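PDB 3TC3: UV damage endonuclease from Sulfolobus acidocaldarius, which probably cleaves DNA at ultraviolet lesions as a metal-dependent endonuclease of DNA excision repair, built on a TIM barrel that holds manganese. Local coordinates for residues V126-V131 / N175-N180; S202-L207 / L227-S232. All coordinates share one frame; numbering follows the deposited sequence.

How the contacts relate
Both contacts belong to one eight-stranded TIM barrel and lie in its outer layer, about 19 and 20 Å from the centre of the chain, centre to centre. They follow one another along the sequence: contact 1 joins the loop after strand 117-120 to helix 170-181, which follows strand 158-162, and contact 2 then joins the start of helix 203-213, after strand 192-195, to the loop between helices 221-226 and 233-241, beyond strand 217-220. Their centres are 20 Å apart and their nearest atoms about 7 Å, without touching. Helix 203-213 links them, since its Ile209 packs on Phe177 of contact 1. Both are packing among the connections outside the strands.

Contact 1: residues V126-V131 / N175-N180; sequences VVLNSV and NRFIEN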
loop_
_atom_site.group_PDB
_atom_site.type_symbol
_atom_site.label_atom_id
_atom_site.label_comp_id
_atom_site.label_asym_id
_atom_site.label_seq_id
_atom_site.Cartn_x
_atom_site.Cartn_y
_atom_site.Cartn_z
ATOM N N VAL A 126 2.969 0.374 -12.348
ATOM C CA VAL A 126 4.328 -0.069 -12.016
ATOM C C VAL A 126 4.450 -1.563 -12.366
ATOM O O VAL A 126 3.832 -2.426 -11.737
ATOM C CB VAL A 126 4.621 0.212 -10.517
ATOM C CG1 VAL A 126 5.989 -0.382 -10.065
ATOM C CG2 VAL A 126 4.609 1.707 -10.397
ATOM N N VAL A 127 5.340 -1.803 -13.324
ATOM C CA VAL A 127 5.574 -3.207 -13.785
ATOM C C VAL A 127 7.086 -3.384 -13.783
ATOM O O VAL A 127 7.778 -3.206 -14.803
ATOM C CB VAL A 127 5.017 -3.448 -15.223
ATOM C CG1 VAL A 127 5.161 -4.964 -15.455
ATOM C CG2 VAL A 127 3.540 -2.986 -15.300
ATOM N N LEU A 128 7.607 -3.728 -12.596
ATOM C CA LEU A 128 9.076 -3.651 -12.392
ATOM C C LEU A 128 9.737 -4.725 -13.248
ATOM O O LEU A 128 10.902 -4.539 -13.625
ATOM C CB LEU A 128 9.390 -3.837 -10.882
ATOM C CG LEU A 128 10.938 -3.850 -10.660
ATOM C CD1 LEU A 128 11.577 -2.475 -10.982
ATOM C CD2 LEU A 128 11.068 -4.082 -9.171
ATOM N N ASN A 129 8.997 -5.812 -13.549
ATOM C CA ASN A 129 9.592 -6.915 -14.323
ATOM C C ASN A 129 9.134 -6.888 -15.772
ATOM O O ASN A 129 9.149 -7.915 -16.517
ATOM C CB ASN A 129 9.194 -8.250 -13.701
ATOM C CG ASN A 129 7.750 -8.595 -13.958
ATOM O OD1 ASN A 129 6.935 -7.742 -14.327
ATOM N ND2 ASN A 129 7.450 -9.916 -13.913
ATOM N N SER A 130 8.706 -5.745 -16.285
ATOM C CA SER A 130 8.346 -5.704 -17.723
ATOM C C SER A 130 9.480 -6.099 -18.654
ATOM O O SER A 130 10.643 -5.846 -18.359
ATOM C CB SER A 130 7.998 -4.228 -18.105
ATOM O OG SER A 130 7.518 -4.170 -19.470
ATOM N N VAL A 131 9.131 -6.705 -19.773
ATOM C CA VAL A 131 10.154 -6.933 -20.814
ATOM C C VAL A 131 10.496 -5.676 -21.622
ATOM O O VAL A 131 11.476 -5.657 -22.383
ATOM C CB VAL A 131 9.722 -8.063 -21.803
ATOM C CG1 VAL A 131 9.433 -9.404 -21.104
ATOM C CG2 VAL A 131 8.500 -7.686 -22.602
ATOM N N ASN A 175 12.472 -14.195 -12.541
ATOM C CA ASN A 175 13.857 -13.830 -12.596
ATOM C C ASN A 175 14.049 -12.406 -13.139
ATOM O O ASN A 175 14.915 -11.706 -12.587
ATOM C CB ASN A 175 14.601 -14.900 -13.366
ATOM C CG ASN A 175 14.908 -16.127 -12.438
ATOM O OD1 ASN A 175 15.468 -15.981 -11.292
ATOM N ND2 ASN A 175 14.514 -17.283 -12.877
ATOM N N ARG A 176 13.188 -11.969 -14.055
ATOM C CA ARG A 176 13.252 -10.551 -14.523
ATOM C C ARG A 176 12.903 -9.623 -13.328
ATOM O O ARG A 176 13.545 -8.569 -13.148
ATOM C CB ARG A 176 12.252 -10.185 -15.628
ATOM C CG ARG A 176 12.599 -10.846 -16.986
ATOM C CD ARG A 176 11.824 -10.124 -18.145
ATOM N NE ARG A 176 10.386 -9.937 -17.859
ATOM C CZ ARG A 176 9.475 -10.886 -17.996
ATOM N NH1 ARG A 176 9.819 -12.113 -18.491
ATOM N NH2 ARG A 176 8.223 -10.645 -17.664
ATOM N N PHE A 177 11.969 -10.044 -12.482
ATOM C CA PHE A 177 11.685 -9.155 -11.347
ATOM C C PHE A 177 12.915 -8.990 -10.469
ATOM O O PHE A 177 13.244 -7.904 -10.012
ATOM C CB PHE A 177 10.533 -9.746 -10.550
ATOM C CG PHE A 177 10.170 -8.904 -9.345
ATOM C CD1 PHE A 177 10.900 -8.997 -8.123
ATOM C CD2 PHE A 177 9.084 -8.029 -9.429
ATOM C CE1 PHE A 177 10.560 -8.158 -7.094
ATOM C CE2 PHE A 177 8.780 -7.161 -8.358
ATOM C CZ PHE A 177 9.496 -7.258 -7.156
ATOM N N ILE A 178 13.505 -10.126 -10.096
ATOM C CA ILE A 178 14.707 -10.116 -9.224
ATOM C C ILE A 178 15.882 -9.300 -9.869
ATOM O O ILE A 178 16.489 -8.464 -9.159
ATOM C CB ILE A 178 15.161 -11.541 -8.922
ATOM C CG1 ILE A 178 14.112 -12.195 -7.987
ATOM C CG2 ILE A 178 16.556 -11.517 -8.232
ATOM C CD1 ILE A 178 14.355 -13.693 -7.732
ATOM N N GLU A 179 16.095 -9.489 -11.187
ATOM C CA GLU A 179 17.166 -8.755 -11.867
ATOM C C GLU A 179 16.948 -7.244 -11.756
ATOM O O GLU A 179 17.867 -6.513 -11.446
ATOM C CB GLU A 179 17.304 -9.179 -13.338
ATOM C CG GLU A 179 18.667 -8.659 -13.912
ATOM C CD GLU A 179 18.891 -8.605 -15.427
ATOM O OE1 GLU A 179 18.031 -9.022 -16.226
ATOM O OE2 GLU A 179 19.984 -8.092 -15.789
ATOM N N ASN A 180 15.706 -6.810 -12.042
ATOM C CA ASN A 180 15.477 -5.372 -12.089
ATOM C C ASN A 180 15.384 -4.792 -10.674
ATOM O O ASN A 180 15.796 -3.663 -10.437
ATOM C CB ASN A 180 14.149 -5.095 -12.827
ATOM C CG ASN A 180 14.270 -5.411 -14.372
ATOM O OD1 ASN A 180 15.410 -5.643 -14.828
ATOM N ND2 ASN A 180 13.220 -5.459 -15.113
HETATM O O HOH W 1 13.301 -5.906 -18.010
#
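Leu128 and Phe177 form the apolar, tightly packed end of this contact between a barrel loop and helix 170-181. Leu128 CD2 sits over one face of the phenyl ring, 4.3 Å from the Phe177 ring centroid, a CH-pi contact in which the two side chains cross at about a right angle. Phe177 extends its ring away from its own backbone N (chi1 179°) and lays it alongside the loop, where Asn129 CB meets the ring near its plane. The backbones close up here as well: Asn129 CA lies 4.3 Å from Phe177 CA, the closest such pair. Ile161 of strand 158-162 touches both Leu128 and Phe177, and Ile209 of helix 203-213 packs on the ring, so this end belongs to the layer between barrel and helices.

The other end is polar and more open. Arg176, its chain bent at chi3 (-48°), turns its guanidinium back to the loop, and Asn129 O lies at the edge of that group, 2.7 Å from Arg176 NE and close to the guanidinium plane. A weak second bond comes from Arg176 NH2, while NH1 bonds Met167 O. The exposed Val131 lays CG1 over one guanidinium face, 3.4 Å from Arg176 CZ. Asn129 directs ND2 elsewhere, to Ser165 O and Ser173 O.

Farther along the helix, Asn180 ND2 donates to Leu128 O at 2.9 Å with an N-H...O angle of 163°, in the carbonyl plane. Water 1 accepts from the same Asn180 ND2 and donates to Ser130 O at 2.7 Å. Asn180 and Arg176, one helical turn apart, thus satisfy successive carbonyls of the type I turn from Val127 to Ser130 and hold it against the helix; the positive guanidinium would probably polarise the Asn129 carbonyl.

Contact 2: residues S202-L207 / L227-S232; sequences SVKDCL and LNNGES
Asn229 reaches the first turn of helix 203-213 from the loop between two TIM-barrel helices, and its amide meets Ser202 and Lys204 there. Asn229 ND2 lies 3.5 Å from Lys204 CB, while the extended lysine chain crosses the asparagine side chain at about a right angle. At another point of the contact, Leu227 CD2 approaches the backbone at Ser202 N, at 4.1 Å.

Three ordered waters bridge the segments. Water 2 joins Ser202 OG to Asn229 ND2, and water 3 accepts from Val203 N while donating to Leu227 O. Water 4 accepts from both Lys204 N and Asn229 ND2 and donates to Glu231 OE2, so two waters serve N-H groups of the first helical turn.

Behind this shell, Ser202 and Asp205 form a capping box: Asp205 N donates to Ser202 OG, and Ser202 N returns a bond to Asp205 OD2, which also forms a salt bridge with Lys170. The loop has its own braces. Asn228 closes an Asx turn onto Gly230 N, and Glu231, bent at chi2 (95°), brings its carboxylate back along the loop, where Asn229 N donates at 2.8 Å on the syn side of Glu231 OE1 but 31° out of the carboxylate plane.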
loop_
_atom_site.group_PDB
_atom_site.type_symbol
_atom_site.label_atom_id
_atom_site.label_comp_id
_atom_site.label_asym_id
_atom_site.label_seq_id
_atom_site.Cartn_x
_atom_site.Cartn_y
_atom_site.Cartn_z
ATOM N N SER A 202 1.197 -16.155 -6.953
ATOM C CA SER A 202 0.634 -16.608 -5.706
ATOM C C SER A 202 1.539 -16.271 -4.519
ATOM O O SER A 202 2.665 -15.781 -4.745
ATOM C CB SER A 202 0.498 -18.159 -5.779
ATOM O OG SER A 202 1.830 -18.741 -5.865
ATOM N N VAL A 203 1.099 -16.544 -3.324
ATOM C CA VAL A 203 1.970 -16.479 -2.142
ATOM C C VAL A 203 3.262 -17.292 -2.355
ATOM O O VAL A 203 4.376 -16.812 -2.061
ATOM C CB VAL A 203 1.227 -16.886 -0.909
ATOM C CG1 VAL A 203 2.174 -16.926 0.314
ATOM C CG2 VAL A 203 0.139 -15.809 -0.641
ATOM N N LYS A 204 3.135 -18.528 -2.844
ATOM C CA LYS A 204 4.300 -19.360 -3.102
ATOM C C LYS A 204 5.314 -18.638 -3.988
ATOM O O LYS A 204 6.563 -18.665 -3.736
ATOM C CB LYS A 204 3.856 -20.663 -3.793
ATOM C CG LYS A 204 5.024 -21.632 -4.111
ATOM C CD LYS A 204 4.367 -22.921 -4.626
ATOM C CE LYS A 204 5.426 -23.769 -5.246
ATOM N NZ LYS A 204 4.909 -24.906 -6.023
ATOM N N ASP A 205 4.817 -17.991 -5.038
ATOM C CA ASP A 205 5.721 -17.298 -5.985
ATOM C C ASP A 205 6.409 -16.104 -5.313
ATOM O O ASP A 205 7.601 -15.876 -5.443
ATOM C CB ASP A 205 4.885 -16.792 -7.160
ATOM C CG ASP A 205 4.409 -17.904 -8.063
ATOM O OD1 ASP A 205 5.120 -18.904 -8.313
ATOM O OD2 ASP A 205 3.277 -17.789 -8.507
ATOM N N CYS A 206 5.638 -15.372 -4.506
ATOM C CA CYS A 206 6.236 -14.236 -3.758
ATOM C C CYS A 206 7.267 -14.705 -2.746
ATOM O O CYS A 206 8.331 -14.060 -2.603
ATOM C CB CYS A 206 5.148 -13.399 -3.043
ATOM S SG CYS A 206 4.036 -12.574 -4.222
ATOM N N LEU A 207 7.028 -15.858 -2.148
ATOM C CA LEU A 207 7.995 -16.389 -1.154
ATOM C C LEU A 207 9.297 -16.776 -1.913
ATOM O O LEU A 207 10.404 -16.624 -1.364
ATOM C CB LEU A 207 7.395 -17.607 -0.482
ATOM C CG LEU A 207 6.281 -17.261 0.511
ATOM C CD1 LEU A 207 5.649 -18.555 1.098
ATOM C CD2 LEU A 207 6.811 -16.392 1.638
ATOM N N LEU A 227 -6.361 -17.675 -5.655
ATOM C CA LEU A 227 -5.200 -18.254 -6.345
ATOM C C LEU A 227 -4.206 -18.733 -5.276
ATOM O O LEU A 227 -3.546 -17.888 -4.623
ATOM C CB LEU A 227 -4.526 -17.188 -7.239
ATOM C CG LEU A 227 -3.310 -17.741 -7.978
ATOM C CD1 LEU A 227 -3.782 -18.764 -9.087
ATOM C CD2 LEU A 227 -2.514 -16.601 -8.580
ATOM N N ASN A 228 -4.137 -20.056 -5.071
ATOM C CA ASN A 228 -3.273 -20.570 -4.023
ATOM C C ASN A 228 -2.731 -21.954 -4.392
ATOM O O ASN A 228 -3.043 -22.469 -5.445
ATOM C CB ASN A 228 -3.981 -20.614 -2.696
ATOM C CG ASN A 228 -5.218 -21.554 -2.720
ATOM O OD1 ASN A 228 -5.095 -22.756 -2.922
ATOM N ND2 ASN A 228 -6.372 -20.999 -2.423
ATOM N N ASN A 229 -1.888 -22.484 -3.511
ATOM C CA ASN A 229 -1.353 -23.834 -3.664
ATOM C C ASN A 229 -1.796 -24.663 -2.486
ATOM O O ASN A 229 -1.005 -25.550 -2.017
ATOM C CB ASN A 229 0.160 -23.718 -3.720
ATOM C CG ASN A 229 0.595 -23.202 -5.025
ATOM O OD1 ASN A 229 0.724 -23.967 -6.013
ATOM N ND2 ASN A 229 0.815 -21.865 -5.088
ATOM N N GLY A 230 -3.021 -24.443 -2.015
ATOM C CA GLY A 230 -3.587 -25.251 -0.903
ATOM C C GLY A 230 -3.287 -24.872 0.509
ATOM O O GLY A 230 -3.797 -25.532 1.446
ATOM N N GLU A 231 -2.495 -23.820 0.706
ATOM C CA GLU A 231 -2.168 -23.390 2.057
ATOM C C GLU A 231 -3.351 -22.825 2.782
ATOM O O GLU A 231 -4.076 -21.977 2.252
ATOM C CB GLU A 231 -1.061 -22.322 2.058
ATOM C CG GLU A 231 0.093 -22.610 1.111
ATOM C CD GLU A 231 -0.020 -21.954 -0.275
ATOM O OE1 GLU A 231 -1.160 -21.838 -0.862
ATOM O OE2 GLU A 231 1.060 -21.660 -0.824
ATOM N N SER A 232 -3.568 -23.247 4.034
ATOM C CA SER A 232 -4.498 -22.536 4.890
ATOM C C SER A 232 -4.068 -21.087 5.164
ATOM O O SER A 232 -2.854 -20.724 4.949
ATOM C CB SER A 232 -4.646 -23.258 6.250
ATOM O OG SER A 232 -3.373 -23.277 6.921
HETATM O O HOH W 2 1.644 -20.744 -7.701
HETATM O O HOH W 3 -1.484 -17.899 -2.753
HETATM O O HOH W 4 0.526 -19.960 -2.903
#